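Local coordinates for protein PatF (Prochloron didemni, PDB 4BG2) that probably belongs with the cyanobactin prenyltransferase-like proteins and is linked to patellamide biosynthesis, its exact reaction being left open here, at residues A[243-248]-A[255-260]; A[104-109]-A[176-181]; A[69-74]-A[301-306]; A[24-29]-A[59-64]. All coordinates share one frame; numbering follows the deposited sequence.

Interaction 1: A[243-248]-A[255-260]; sequences LFFYHS and KYFTFN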
loop_
_atom_site.group_PDB
_atom_site.type_symbol
_atom_site.label_atom_id
_atom_site.label_comp_id
_atom_site.label_asym_id
_atom_site.label_seq_id
_atom_site.Cartn_x
_atom_site.Cartn_y
_atom_site.Cartn_z
ATOM N N LEU A 243 -5.837 8.449 5.407
ATOM C CA LEU A 243 -5.364 7.995 6.703
ATOM C C LEU A 243 -5.442 6.510 6.718
ATOM O O LEU A 243 -6.383 5.959 6.190
ATOM C CB LEU A 243 -6.216 8.568 7.857
ATOM C CG LEU A 243 -6.496 10.069 7.836
ATOM C CD1 LEU A 243 -7.300 10.504 9.070
ATOM C CD2 LEU A 243 -5.201 10.876 7.756
ATOM N N PHE A 244 -4.454 5.855 7.309
ATOM C CA PHE A 244 -4.418 4.413 7.368
ATOM C C PHE A 244 -4.405 4.048 8.847
ATOM O O PHE A 244 -3.596 4.573 9.593
ATOM C CB PHE A 244 -3.126 3.860 6.735
ATOM C CG PHE A 244 -3.199 3.622 5.270
ATOM C CD1 PHE A 244 -3.344 4.682 4.376
ATOM C CD2 PHE A 244 -2.998 2.330 4.744
ATOM C CE1 PHE A 244 -3.361 4.441 2.988
ATOM C CE2 PHE A 244 -3.005 2.104 3.382
ATOM C CZ PHE A 244 -3.182 3.162 2.498
ATOM N N PHE A 245 -5.248 3.094 9.225
ATOM C CA PHE A 245 -5.301 2.580 10.585
ATOM C C PHE A 245 -5.012 1.080 10.548
ATOM O O PHE A 245 -5.863 0.331 10.095
ATOM C CB PHE A 245 -6.682 2.845 11.172
ATOM C CG PHE A 245 -7.086 4.285 11.115
ATOM C CD1 PHE A 245 -6.693 5.166 12.121
ATOM C CD2 PHE A 245 -7.834 4.765 10.062
ATOM C CE1 PHE A 245 -7.058 6.497 12.069
ATOM C CE2 PHE A 245 -8.197 6.091 9.999
ATOM C CZ PHE A 245 -7.807 6.963 10.999
ATOM N N TYR A 246 -3.829 0.665 11.024
ATOM C CA TYR A 246 -3.390 -0.736 11.002
ATOM C C TYR A 246 -3.734 -1.467 12.304
ATOM O O TYR A 246 -3.452 -0.976 13.386
ATOM C CB TYR A 246 -1.875 -0.849 10.704
ATOM C CG TYR A 246 -1.532 -0.937 9.188
ATOM C CD1 TYR A 246 -1.491 -2.192 8.543
ATOM C CD2 TYR A 246 -1.254 0.187 8.419
ATOM C CE1 TYR A 246 -1.192 -2.314 7.183
ATOM C CE2 TYR A 246 -0.953 0.071 7.045
ATOM C CZ TYR A 246 -0.935 -1.185 6.435
ATOM O OH TYR A 246 -0.648 -1.356 5.072
ATOM N N HIS A 247 -4.349 -2.640 12.180
ATOM C CA HIS A 247 -4.723 -3.471 13.321
ATOM C C HIS A 247 -4.278 -4.910 13.130
ATOM O O HIS A 247 -4.398 -5.467 12.033
ATOM C CB HIS A 247 -6.233 -3.456 13.507
ATOM C CG HIS A 247 -6.757 -2.151 13.995
ATOM N ND1 HIS A 247 -6.972 -1.892 15.330
ATOM C CD2 HIS A 247 -7.089 -1.020 13.327
ATOM C CE1 HIS A 247 -7.426 -0.657 15.462
ATOM N NE2 HIS A 247 -7.503 -0.107 14.262
ATOM N N SER A 248 -3.788 -5.514 14.208
ATOM C CA SER A 248 -3.344 -6.891 14.167
ATOM C C SER A 248 -4.433 -7.842 14.667
ATOM O O SER A 248 -4.315 -9.033 14.492
ATOM C CB SER A 248 -2.057 -7.063 14.980
ATOM O OG SER A 248 -2.281 -6.720 16.325
ATOM N N LYS A 255 -15.178 -2.124 16.694
ATOM C CA LYS A 255 -15.094 -1.186 17.816
ATOM C C LYS A 255 -14.850 0.233 17.332
ATOM O O LYS A 255 -15.256 1.167 17.992
ATOM C CB LYS A 255 -13.993 -1.598 18.801
ATOM C CG LYS A 255 -14.238 -2.968 19.411
ATOM C CD LYS A 255 -13.223 -3.342 20.480
ATOM C CE LYS A 255 -13.387 -4.811 20.852
ATOM N NZ LYS A 255 -12.820 -5.173 22.187
ATOM N N TYR A 256 -14.202 0.404 16.178
ATOM C CA TYR A 256 -13.768 1.733 15.759
ATOM C C TYR A 256 -14.361 2.244 14.456
ATOM O O TYR A 256 -14.325 3.450 14.197
ATOM C CB TYR A 256 -12.241 1.775 15.666
ATOM C CG TYR A 256 -11.566 1.162 16.864
ATOM C CD1 TYR A 256 -11.630 1.778 18.116
ATOM C CD2 TYR A 256 -10.905 -0.056 16.767
ATOM C CE1 TYR A 256 -11.036 1.203 19.225
ATOM C CE2 TYR A 256 -10.314 -0.639 17.874
ATOM C CZ TYR A 256 -10.379 -0.008 19.095
ATOM O OH TYR A 256 -9.784 -0.589 20.187
ATOM N N PHE A 257 -14.891 1.337 13.638
ATOM C CA PHE A 257 -15.448 1.694 12.353
ATOM C C PHE A 257 -16.821 1.056 12.179
ATOM O O PHE A 257 -17.044 -0.071 12.626
ATOM C CB PHE A 257 -14.527 1.175 11.231
ATOM C CG PHE A 257 -13.105 1.652 11.338
ATOM C CD1 PHE A 257 -12.754 2.915 10.887
ATOM C CD2 PHE A 257 -12.118 0.850 11.894
ATOM C CE1 PHE A 257 -11.444 3.356 10.981
ATOM C CE2 PHE A 257 -10.808 1.295 11.997
ATOM C CZ PHE A 257 -10.475 2.549 11.538
ATOM N N THR A 258 -17.712 1.766 11.487
ATOM C CA THR A 258 -18.987 1.228 11.014
ATOM C C THR A 258 -18.989 1.295 9.500
ATOM O O THR A 258 -18.698 2.343 8.919
ATOM C CB THR A 258 -20.169 2.060 11.564
ATOM O OG1 THR A 258 -20.066 2.125 12.986
ATOM C CG2 THR A 258 -21.511 1.458 11.177
ATOM N N PHE A 259 -19.301 0.177 8.854
ATOM C CA PHE A 259 -19.165 0.065 7.413
ATOM C C PHE A 259 -20.517 0.079 6.730
ATOM O O PHE A 259 -21.532 -0.311 7.327
ATOM C CB PHE A 259 -18.474 -1.251 7.038
ATOM C CG PHE A 259 -17.115 -1.449 7.669
ATOM C CD1 PHE A 259 -16.014 -0.744 7.217
ATOM C CD2 PHE A 259 -16.933 -2.379 8.693
ATOM C CE1 PHE A 259 -14.760 -0.944 7.784
ATOM C CE2 PHE A 259 -15.680 -2.585 9.258
ATOM C CZ PHE A 259 -14.594 -1.867 8.801
ATOM N N ASN A 260 -20.523 0.501 5.464
ATOM C CA ASN A 260 -21.642 0.210 4.591
ATOM C C ASN A 260 -21.680 -1.306 4.351
ATOM O O ASN A 260 -20.873 -2.041 4.904
ATOM C CB ASN A 260 -21.568 1.029 3.297
ATOM C CG ASN A 260 -20.405 0.625 2.399
ATOM O OD1 ASN A 260 -19.655 -0.299 2.705
ATOM N ND2 ASN A 260 -20.296 1.286 1.252
#

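Interaction 2: A[104-109]-A[176-181]; sequences DRFAAA and IGFELF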
loop_
_atom_site.group_PDB
_atom_site.type_symbol
_atom_site.label_atom_id
_atom_site.label_comp_id
_atom_site.label_asym_id
_atom_site.label_seq_id
_atom_site.Cartn_x
_atom_site.Cartn_y
_atom_site.Cartn_z
ATOM N N ASP A 104 11.828 6.195 -11.444
ATOM C CA ASP A 104 13.193 6.059 -11.955
ATOM C C ASP A 104 14.175 7.027 -11.281
ATOM O O ASP A 104 15.268 6.640 -10.915
ATOM C CB ASP A 104 13.246 6.296 -13.460
ATOM C CG ASP A 104 12.674 5.161 -14.244
ATOM O OD1 ASP A 104 12.573 4.036 -13.695
ATOM O OD2 ASP A 104 12.332 5.384 -15.423
ATOM N N ARG A 105 13.763 8.271 -11.098
ATOM C CA ARG A 105 14.623 9.254 -10.455
ATOM C C ARG A 105 14.848 8.909 -8.979
ATOM O O ARG A 105 15.963 9.057 -8.470
ATOM C CB ARG A 105 14.061 10.656 -10.622
ATOM C CG ARG A 105 14.259 11.194 -12.031
ATOM C CD ARG A 105 13.292 12.315 -12.353
ATOM N NE ARG A 105 13.546 13.511 -11.555
ATOM C CZ ARG A 105 12.726 14.561 -11.462
ATOM N NH1 ARG A 105 11.557 14.594 -12.098
ATOM N NH2 ARG A 105 13.069 15.584 -10.699
ATOM N N PHE A 106 13.836 8.394 -8.293
ATOM C CA PHE A 106 14.014 8.044 -6.884
ATOM C C PHE A 106 14.930 6.838 -6.775
ATOM O O PHE A 106 15.856 6.813 -5.940
ATOM C CB PHE A 106 12.680 7.771 -6.180
ATOM C CG PHE A 106 12.844 7.473 -4.720
ATOM C CD1 PHE A 106 13.183 6.220 -4.303
ATOM C CD2 PHE A 106 12.704 8.471 -3.782
ATOM C CE1 PHE A 106 13.361 5.941 -2.967
ATOM C CE2 PHE A 106 12.878 8.199 -2.439
ATOM C CZ PHE A 106 13.212 6.933 -2.035
ATOM N N ALA A 107 14.704 5.854 -7.644
ATOM C CA ALA A 107 15.506 4.638 -7.661
ATOM C C ALA A 107 16.961 4.951 -7.981
ATOM O O ALA A 107 17.856 4.462 -7.296
ATOM C CB ALA A 107 14.968 3.629 -8.648
ATOM N N ALA A 108 17.181 5.754 -9.016
ATOM C CA ALA A 108 18.520 6.200 -9.386
ATOM C C ALA A 108 19.161 6.916 -8.212
ATOM O O ALA A 108 20.281 6.607 -7.841
ATOM C CB ALA A 108 18.465 7.125 -10.599
ATOM N N ALA A 109 18.436 7.844 -7.596
ATOM C CA ALA A 109 18.993 8.637 -6.510
ATOM C C ALA A 109 19.404 7.808 -5.303
ATOM O O ALA A 109 20.441 8.052 -4.714
ATOM C CB ALA A 109 18.031 9.728 -6.092
ATOM N N ILE A 176 7.059 5.513 1.010
ATOM C CA ILE A 176 6.828 6.351 -0.159
ATOM C C ILE A 176 6.154 5.517 -1.245
ATOM O O ILE A 176 6.635 4.448 -1.611
ATOM C CB ILE A 176 8.142 6.945 -0.687
ATOM C CG1 ILE A 176 8.804 7.792 0.400
ATOM C CG2 ILE A 176 7.879 7.773 -1.939
ATOM C CD1 ILE A 176 10.279 8.055 0.144
ATOM N N GLY A 177 5.009 6.003 -1.728
ATOM C CA GLY A 177 4.220 5.345 -2.763
ATOM C C GLY A 177 4.402 6.010 -4.118
ATOM O O GLY A 177 4.484 7.231 -4.211
ATOM N N PHE A 178 4.502 5.189 -5.158
ATOM C CA PHE A 178 4.523 5.672 -6.531
ATOM C C PHE A 178 3.427 4.927 -7.249
ATOM O O PHE A 178 3.478 3.699 -7.316
ATOM C CB PHE A 178 5.867 5.339 -7.182
ATOM C CG PHE A 178 7.021 6.043 -6.554
ATOM C CD1 PHE A 178 7.704 5.462 -5.488
ATOM C CD2 PHE A 178 7.448 7.282 -7.023
ATOM C CE1 PHE A 178 8.788 6.092 -4.929
ATOM C CE2 PHE A 178 8.541 7.914 -6.469
ATOM C CZ PHE A 178 9.209 7.323 -5.412
ATOM N N GLU A 179 2.416 5.646 -7.730
ATOM C CA GLU A 179 1.330 5.026 -8.460
ATOM C C GLU A 179 1.416 5.432 -9.909
ATOM O O GLU A 179 1.441 6.606 -10.221
ATOM C CB GLU A 179 -0.062 5.377 -7.898
ATOM C CG GLU A 179 -1.169 4.574 -8.582
ATOM C CD GLU A 179 -2.430 4.391 -7.729
ATOM O OE1 GLU A 179 -2.657 5.213 -6.827
ATOM O OE2 GLU A 179 -3.161 3.395 -7.931
ATOM N N LEU A 180 1.470 4.441 -10.789
ATOM C CA LEU A 180 1.643 4.673 -12.213
ATOM C C LEU A 180 0.453 4.179 -12.986
ATOM O O LEU A 180 0.326 2.987 -13.241
ATOM C CB LEU A 180 2.911 3.974 -12.708
ATOM C CG LEU A 180 4.238 4.469 -12.102
ATOM C CD1 LEU A 180 4.388 4.047 -10.656
ATOM C CD2 LEU A 180 5.409 3.919 -12.892
ATOM N N PHE A 181 -0.418 5.103 -13.369
ATOM C CA PHE A 181 -1.618 4.763 -14.086
ATOM C C PHE A 181 -1.321 4.510 -15.562
ATOM O O PHE A 181 -0.391 5.096 -16.147
ATOM C CB PHE A 181 -2.659 5.853 -13.935
ATOM C CG PHE A 181 -3.175 6.023 -12.533
ATOM C CD1 PHE A 181 -4.225 5.243 -12.067
ATOM C CD2 PHE A 181 -2.651 6.997 -11.691
ATOM C CE1 PHE A 181 -4.743 5.427 -10.797
ATOM C CE2 PHE A 181 -3.165 7.187 -10.417
ATOM C CZ PHE A 181 -4.211 6.391 -9.965
#

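Interaction 3: A[69-74]-A[301-306]; sequences CNNQGT and DQWDEC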
loop_
_atom_site.group_PDB
_atom_site.type_symbol
_atom_site.label_atom_id
_atom_site.label_comp_id
_atom_site.label_asym_id
_atom_site.label_seq_id
_atom_site.Cartn_x
_atom_site.Cartn_y
_atom_site.Cartn_z
ATOM N N CYS A 69 5.598 -8.081 -1.172
ATOM C CA CYS A 69 7.032 -7.898 -0.967
ATOM C C CYS A 69 7.625 -8.964 -0.075
ATOM O O CYS A 69 6.921 -9.626 0.693
ATOM C CB CYS A 69 7.332 -6.517 -0.376
ATOM S SG CYS A 69 6.728 -6.271 1.321
ATOM N N ASN A 70 8.945 -9.084 -0.170
ATOM C CA ASN A 70 9.695 -9.935 0.707
ATOM C C ASN A 70 9.601 -9.379 2.121
ATOM O O ASN A 70 9.700 -8.177 2.335
ATOM C CB ASN A 70 11.150 -10.033 0.231
ATOM C CG ASN A 70 11.979 -10.910 1.121
ATOM O OD1 ASN A 70 12.285 -10.542 2.255
ATOM N ND2 ASN A 70 12.328 -12.094 0.632
ATOM N N ASN A 71 9.359 -10.259 3.073
ATOM C CA ASN A 71 9.111 -9.857 4.445
ATOM C C ASN A 71 10.219 -10.349 5.361
ATOM O O ASN A 71 10.051 -10.330 6.561
ATOM C CB ASN A 71 7.716 -10.336 4.906
ATOM C CG ASN A 71 7.562 -11.858 4.904
ATOM O OD1 ASN A 71 8.534 -12.618 4.985
ATOM N ND2 ASN A 71 6.324 -12.306 4.847
ATOM N N GLN A 72 11.345 -10.778 4.778
ATOM C CA GLN A 72 12.516 -11.237 5.531
ATOM C C GLN A 72 13.701 -10.271 5.389
ATOM O O GLN A 72 14.574 -10.472 4.541
ATOM C CB GLN A 72 12.994 -12.589 5.001
ATOM C CG GLN A 72 12.056 -13.756 5.163
ATOM C CD GLN A 72 12.565 -14.946 4.383
ATOM O OE1 GLN A 72 12.836 -14.841 3.184
ATOM N NE2 GLN A 72 12.721 -16.077 5.057
ATOM N N GLY A 73 13.730 -9.223 6.199
ATOM C CA GLY A 73 14.828 -8.271 6.175
ATOM C C GLY A 73 14.962 -7.415 4.923
ATOM O O GLY A 73 13.989 -7.092 4.269
ATOM N N THR A 74 16.195 -7.072 4.586
ATOM C CA THR A 74 16.469 -6.077 3.579
ATOM C C THR A 74 16.732 -6.685 2.218
ATOM O O THR A 74 17.679 -7.432 2.065
ATOM C CB THR A 74 17.672 -5.217 3.999
ATOM O OG1 THR A 74 17.278 -4.412 5.110
ATOM C CG2 THR A 74 18.138 -4.294 2.860
ATOM N N ASP A 301 -3.437 -8.479 5.096
ATOM C CA ASP A 301 -2.082 -8.930 4.826
ATOM C C ASP A 301 -1.958 -10.391 5.201
ATOM O O ASP A 301 -2.345 -10.792 6.313
ATOM C CB ASP A 301 -1.105 -8.080 5.640
ATOM C CG ASP A 301 0.372 -8.318 5.276
ATOM O OD1 ASP A 301 0.688 -8.842 4.183
ATOM O OD2 ASP A 301 1.243 -7.944 6.101
ATOM N N GLN A 302 -1.445 -11.193 4.265
ATOM C CA GLN A 302 -1.239 -12.612 4.468
ATOM C C GLN A 302 0.220 -12.977 4.203
ATOM O O GLN A 302 0.836 -12.466 3.245
ATOM C CB GLN A 302 -2.175 -13.403 3.561
ATOM C CG GLN A 302 -3.641 -13.247 3.940
ATOM C CD GLN A 302 -4.572 -13.938 2.965
ATOM O OE1 GLN A 302 -4.690 -13.510 1.825
ATOM N NE2 GLN A 302 -5.258 -14.983 3.416
ATOM N N TRP A 303 0.780 -13.830 5.065
ATOM C CA TRP A 303 2.181 -14.234 4.978
ATOM C C TRP A 303 2.265 -15.651 4.413
ATOM O O TRP A 303 1.595 -16.567 4.887
ATOM C CB TRP A 303 2.899 -14.085 6.346
ATOM C CG TRP A 303 3.154 -12.594 6.730
ATOM C CD1 TRP A 303 2.375 -11.499 6.375
ATOM C CD2 TRP A 303 4.229 -12.059 7.545
ATOM N NE1 TRP A 303 2.915 -10.345 6.895
ATOM C CE2 TRP A 303 4.041 -10.653 7.618
ATOM C CE3 TRP A 303 5.330 -12.628 8.211
ATOM C CZ2 TRP A 303 4.913 -9.815 8.329
ATOM C CZ3 TRP A 303 6.189 -11.794 8.923
ATOM C CH2 TRP A 303 5.976 -10.401 8.971
ATOM N N ASP A 304 3.101 -15.826 3.383
ATOM C CA ASP A 304 3.120 -17.078 2.624
ATOM C C ASP A 304 3.741 -18.267 3.339
ATOM O O ASP A 304 3.777 -19.351 2.794
ATOM C CB ASP A 304 3.751 -16.867 1.243
ATOM C CG ASP A 304 5.247 -16.554 1.305
ATOM O OD1 ASP A 304 5.912 -16.750 2.353
ATOM O OD2 ASP A 304 5.771 -16.133 0.252
ATOM N N GLU A 305 4.239 -18.068 4.551
ATOM C CA GLU A 305 4.639 -19.183 5.400
ATOM C C GLU A 305 3.481 -19.715 6.254
ATOM O O GLU A 305 3.661 -20.688 6.966
ATOM C CB GLU A 305 5.803 -18.755 6.298
ATOM C CG GLU A 305 6.969 -18.151 5.523
ATOM C CD GLU A 305 8.220 -18.991 5.555
ATOM O OE1 GLU A 305 8.136 -20.153 5.089
ATOM O OE2 GLU A 305 9.284 -18.479 6.013
ATOM N N CYS A 306 2.302 -19.093 6.189
ATOM C CA CYS A 306 1.113 -19.616 6.880
ATOM C C CYS A 306 0.449 -20.653 5.985
ATOM O O CYS A 306 0.531 -21.846 6.257
ATOM C CB CYS A 306 0.109 -18.514 7.203
ATOM S SG CYS A 306 -1.526 -19.128 7.759
#

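Interaction 4: A[24-29]-A[59-64]; sequences EAFDVK and DRLQGG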
loop_
_atom_site.group_PDB
_atom_site.type_symbol
_atom_site.label_atom_id
_atom_site.label_comp_id
_atom_site.label_asym_id
_atom_site.label_seq_id
_atom_site.Cartn_x
_atom_site.Cartn_y
_atom_site.Cartn_z
ATOM N N GLU A 24 -11.560 -14.677 -6.270
ATOM C CA GLU A 24 -12.789 -15.460 -6.173
ATOM C C GLU A 24 -13.793 -14.750 -5.272
ATOM O O GLU A 24 -14.930 -14.547 -5.649
ATOM C CB GLU A 24 -12.522 -16.858 -5.596
ATOM C CG GLU A 24 -11.601 -17.743 -6.428
ATOM C CD GLU A 24 -11.413 -19.132 -5.827
ATOM O OE1 GLU A 24 -11.465 -19.279 -4.576
ATOM O OE2 GLU A 24 -11.225 -20.084 -6.617
ATOM N N ALA A 25 -13.351 -14.377 -4.082
ATOM C CA ALA A 25 -14.224 -13.762 -3.081
ATOM C C ALA A 25 -14.889 -12.451 -3.530
ATOM O O ALA A 25 -16.033 -12.182 -3.178
ATOM C CB ALA A 25 -13.451 -13.533 -1.797
ATOM N N PHE A 26 -14.189 -11.649 -4.324
ATOM C CA PHE A 26 -14.685 -10.323 -4.694
ATOM C C PHE A 26 -14.993 -10.159 -6.170
ATOM O O PHE A 26 -15.042 -9.042 -6.660
ATOM C CB PHE A 26 -13.701 -9.268 -4.183
ATOM C CG PHE A 26 -13.535 -9.341 -2.721
ATOM C CD1 PHE A 26 -14.620 -9.027 -1.910
ATOM C CD2 PHE A 26 -12.393 -9.840 -2.158
ATOM C CE1 PHE A 26 -14.526 -9.145 -0.541
ATOM C CE2 PHE A 26 -12.273 -9.945 -0.786
ATOM C CZ PHE A 26 -13.355 -9.612 0.026
ATOM N N ASP A 27 -15.183 -11.279 -6.865
ATOM C CA ASP A 27 -15.564 -11.282 -8.270
ATOM C C ASP A 27 -14.656 -10.430 -9.146
ATOM O O ASP A 27 -15.131 -9.663 -9.962
ATOM C CB ASP A 27 -17.028 -10.836 -8.430
ATOM C CG ASP A 27 -18.010 -11.757 -7.707
ATOM O OD1 ASP A 27 -17.589 -12.450 -6.753
ATOM O OD2 ASP A 27 -19.210 -11.774 -8.074
ATOM N N VAL A 28 -13.352 -10.579 -8.991
ATOM C CA VAL A 28 -12.412 -9.827 -9.788
ATOM C C VAL A 28 -12.194 -10.616 -11.088
ATOM O O VAL A 28 -11.943 -11.798 -11.061
ATOM C CB VAL A 28 -11.081 -9.670 -9.050
ATOM C CG1 VAL A 28 -10.111 -8.829 -9.860
ATOM C CG2 VAL A 28 -11.302 -9.072 -7.664
ATOM N N LYS A 29 -12.366 -9.967 -12.225
ATOM C CA LYS A 29 -12.063 -10.577 -13.514
ATOM C C LYS A 29 -10.548 -10.576 -13.701
ATOM O O LYS A 29 -9.872 -9.629 -13.278
ATOM C CB LYS A 29 -12.765 -9.798 -14.646
ATOM C CG LYS A 29 -14.293 -9.744 -14.532
ATOM C CD LYS A 29 -14.891 -11.124 -14.271
ATOM C CE LYS A 29 -16.418 -11.133 -14.211
ATOM N NZ LYS A 29 -16.923 -11.189 -12.808
ATOM N N ASP A 59 -21.762 1.579 -3.383
ATOM C CA ASP A 59 -22.046 0.178 -3.690
ATOM C C ASP A 59 -21.139 -0.389 -4.790
ATOM O O ASP A 59 -21.381 -1.474 -5.283
ATOM C CB ASP A 59 -23.522 -0.020 -4.025
ATOM C CG ASP A 59 -24.416 0.079 -2.788
ATOM O OD1 ASP A 59 -24.083 -0.525 -1.742
ATOM O OD2 ASP A 59 -25.441 0.767 -2.853
ATOM N N ARG A 60 -20.087 0.342 -5.144
ATOM C CA ARG A 60 -19.039 -0.175 -6.044
ATOM C C ARG A 60 -17.886 -0.709 -5.239
ATOM O O ARG A 60 -17.487 -0.115 -4.239
ATOM C CB ARG A 60 -18.502 0.894 -6.988
ATOM C CG ARG A 60 -19.588 1.463 -7.897
ATOM C CD ARG A 60 -19.008 2.212 -9.092
ATOM N NE ARG A 60 -19.945 2.259 -10.212
ATOM C CZ ARG A 60 -20.117 1.289 -11.112
ATOM N NH1 ARG A 60 -19.420 0.159 -11.047
ATOM N NH2 ARG A 60 -21.000 1.447 -12.090
ATOM N N LEU A 61 -17.348 -1.821 -5.706
ATOM C CA LEU A 61 -16.206 -2.469 -5.104
ATOM C C LEU A 61 -15.187 -2.790 -6.183
ATOM O O LEU A 61 -15.519 -3.416 -7.167
ATOM C CB LEU A 61 -16.646 -3.757 -4.404
ATOM C CG LEU A 61 -15.577 -4.492 -3.596
ATOM C CD1 LEU A 61 -16.183 -5.206 -2.400
ATOM C CD2 LEU A 61 -14.812 -5.484 -4.476
ATOM N N GLN A 62 -13.950 -2.368 -5.968
ATOM C CA GLN A 62 -12.836 -2.733 -6.842
ATOM C C GLN A 62 -11.844 -3.586 -6.066
ATOM O O GLN A 62 -11.189 -3.110 -5.153
ATOM C CB GLN A 62 -12.180 -1.470 -7.380
ATOM C CG GLN A 62 -11.004 -1.736 -8.279
ATOM C CD GLN A 62 -11.330 -2.717 -9.392
ATOM O OE1 GLN A 62 -10.740 -3.810 -9.467
ATOM N NE2 GLN A 62 -12.291 -2.351 -10.239
ATOM N N GLY A 63 -11.770 -4.865 -6.415
ATOM C CA GLY A 63 -11.024 -5.841 -5.625
ATOM C C GLY A 63 -9.687 -6.318 -6.174
ATOM O O GLY A 63 -8.997 -7.086 -5.510
ATOM N N GLY A 64 -9.328 -5.935 -7.390
ATOM C CA GLY A 64 -8.079 -6.434 -7.986
ATOM C C GLY A 64 -6.883 -5.581 -7.592
ATOM O O GLY A 64 -6.268 -4.948 -8.445
#

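Interaction 1: A[243-248]-A[255-260]
Phe257 gives up more surface than any other residue here, and it meets the strand with the rim of its ring. CZ of Phe257 lies 3.8 Å from CD2 of Phe245, and CG of Phe245 sits in the plane of the Phe257 ring, beyond its edge. The two planes are inclined at 57°, an oblique pairing. Two residues along strand 242-247, His247 points the same way; its NE2 approaches the edge of Phe257 at 4.2 Å from CE2. CE1 of His247 also reaches CE2 of Tyr256 at 3.8 Å. Those two rings are nearly parallel, 20° apart, but slid so far that they scarcely overlap. Ile223 of helix 218-223 touches Phe245, Tyr256 and Phe257 alike. The contact thus lays the end of helix 253-256 and the chain after it against the helix-covered side of a barrel strand. Between the two segments the cohesion is aromatic and van der Waals in kind, so fit of shape rather than directed polar bonds sets how they lie together.

Interaction 2: A[104-109]-A[176-181]
Phe106 carries the helix side of this contact and meets two strand residues with different parts of its side chain. At its root, CB of Phe106 receives the tip of the Phe178 ring, CZ, at 3.6 Å. At its far end, CE2 of Phe106 touches CD1 of Ile176 at 3.7 Å. The side chains of Phe106 and Phe178 cross at about a right angle, while their ring planes are inclined at 57° with centroids 5.6 Å apart. CG of Phe106 is anti to the backbone N (chi1 -177°), which swings the ring along the strand as far as Ile176. In the closed antiparallel barrel, consistent with the ABBA (alpha-beta-beta-alpha) fold of prenyltransferases, Ile176 and Phe178 are alternate residues facing the surrounding helices. Glu179 points the other way and is bound by Arg187, Ser133 and His124. A serine in place of Phe106 keeps CB but no ring, and would probably leave CD1 of Ile176 without its aromatic neighbour and a gap beside the rim of Phe178. Phe103 meets Phe178 edge-to-face, and helix 147-157 borders the same cluster through Thr152 and Leu156 against Phe106 and Ala153 against Ile176.

Interaction 3: A[69-74]-A[301-306]
Beside the meeting of Asn71 with Trp303 stands a 2.7 Å hydrogen bond from N of Gln72 to OD1 of Asn70, an Asx turn that bends the chain just as it leaves strand 60-70. The turn probably helps to set the direction of Asn71, whose CG sits between the backbone N and the carbonyl carbon (chi1 62°). From there the amide reaches over one face of the indole, with ND2 of Asn71 3.4 Å from CD2 of Trp303, offset toward the rim. Amide and ring are only 32° apart in plane, so the amide leans over the indole instead of standing upright on it. The indole is in turn kept from rotating: NE1 of Trp303 gives a hydrogen bond of 3.0 Å to OD2 of Asp301, which lies in the ring plane. A second, looser approach brings NE2 of Gln72 to 4.3 Å from OE2 of Glu305, but the stronger partners of these side chains lie elsewhere, Ser47 for Gln72 and Arg11 for Glu305. Trp303 also opens a type I beta turn that closes at Cys306, which is tied by a disulfide to Cys275. The contact spans strand 48-57, which lies between strands 60-70 and 295-303 in the barrel, and helix 3-25 flanks it with Arg11 and Arg15.

Interaction 4: A[24-29]-A[59-64]
Val28 packs directly on the backbone of Gly63 and Gly64, and this is the tight half of the contact. CG2 of Val28 lies 3.5 Å from C of Gly63, while CG1 of Val28 is 3.7 Å from CA of Gly64. With CG1 anti to the backbone N (chi1 -178°), the two methyl branches straddle successive glycines. A beta carbon on Gly63 would come within about 3.1 Å of both CG2 of Val28 and CB of Phe26, so the bare backbone is what admits the loop. The other half is looser: CB of Phe26 stands 4.0 Å from CD2 of Leu61, which keeps some exposure to solvent, whereas the Phe26 ring is buried and meets Phe269 edge-to-face. With an alanine at Val28, both branches are gone and the two glycines would probably lose their cover on this side, leaving a gap under the loop. Every side-chain atom in touch is hydrocarbon, set partly against peptide backbone and partly against a leucine, so close steric fit joins the chain just after helix 3-25 to strand 60-70.

In the fold
All four contacts rest on the same antiparallel barrel, yet none touches another. Interactions 1 and 2 lie on opposite sides of the chain's centre, about 28 Å apart between centres; both are buried and bring aromatic side chains from a barrel strand against surrounding elements. Interaction 4 is also buried, but there part of the strand side is bare glycine backbone, which lets the chain after the helix come close. Interaction 3 differs most: it is a surface contact, built on an amide over an indole and framed by polar bonds. It shares strand 60-70 with interaction 4, whose centre is about 24 Å away. Along the chain, interactions 1 and 2 are nested within the long loop that interaction 3 closes.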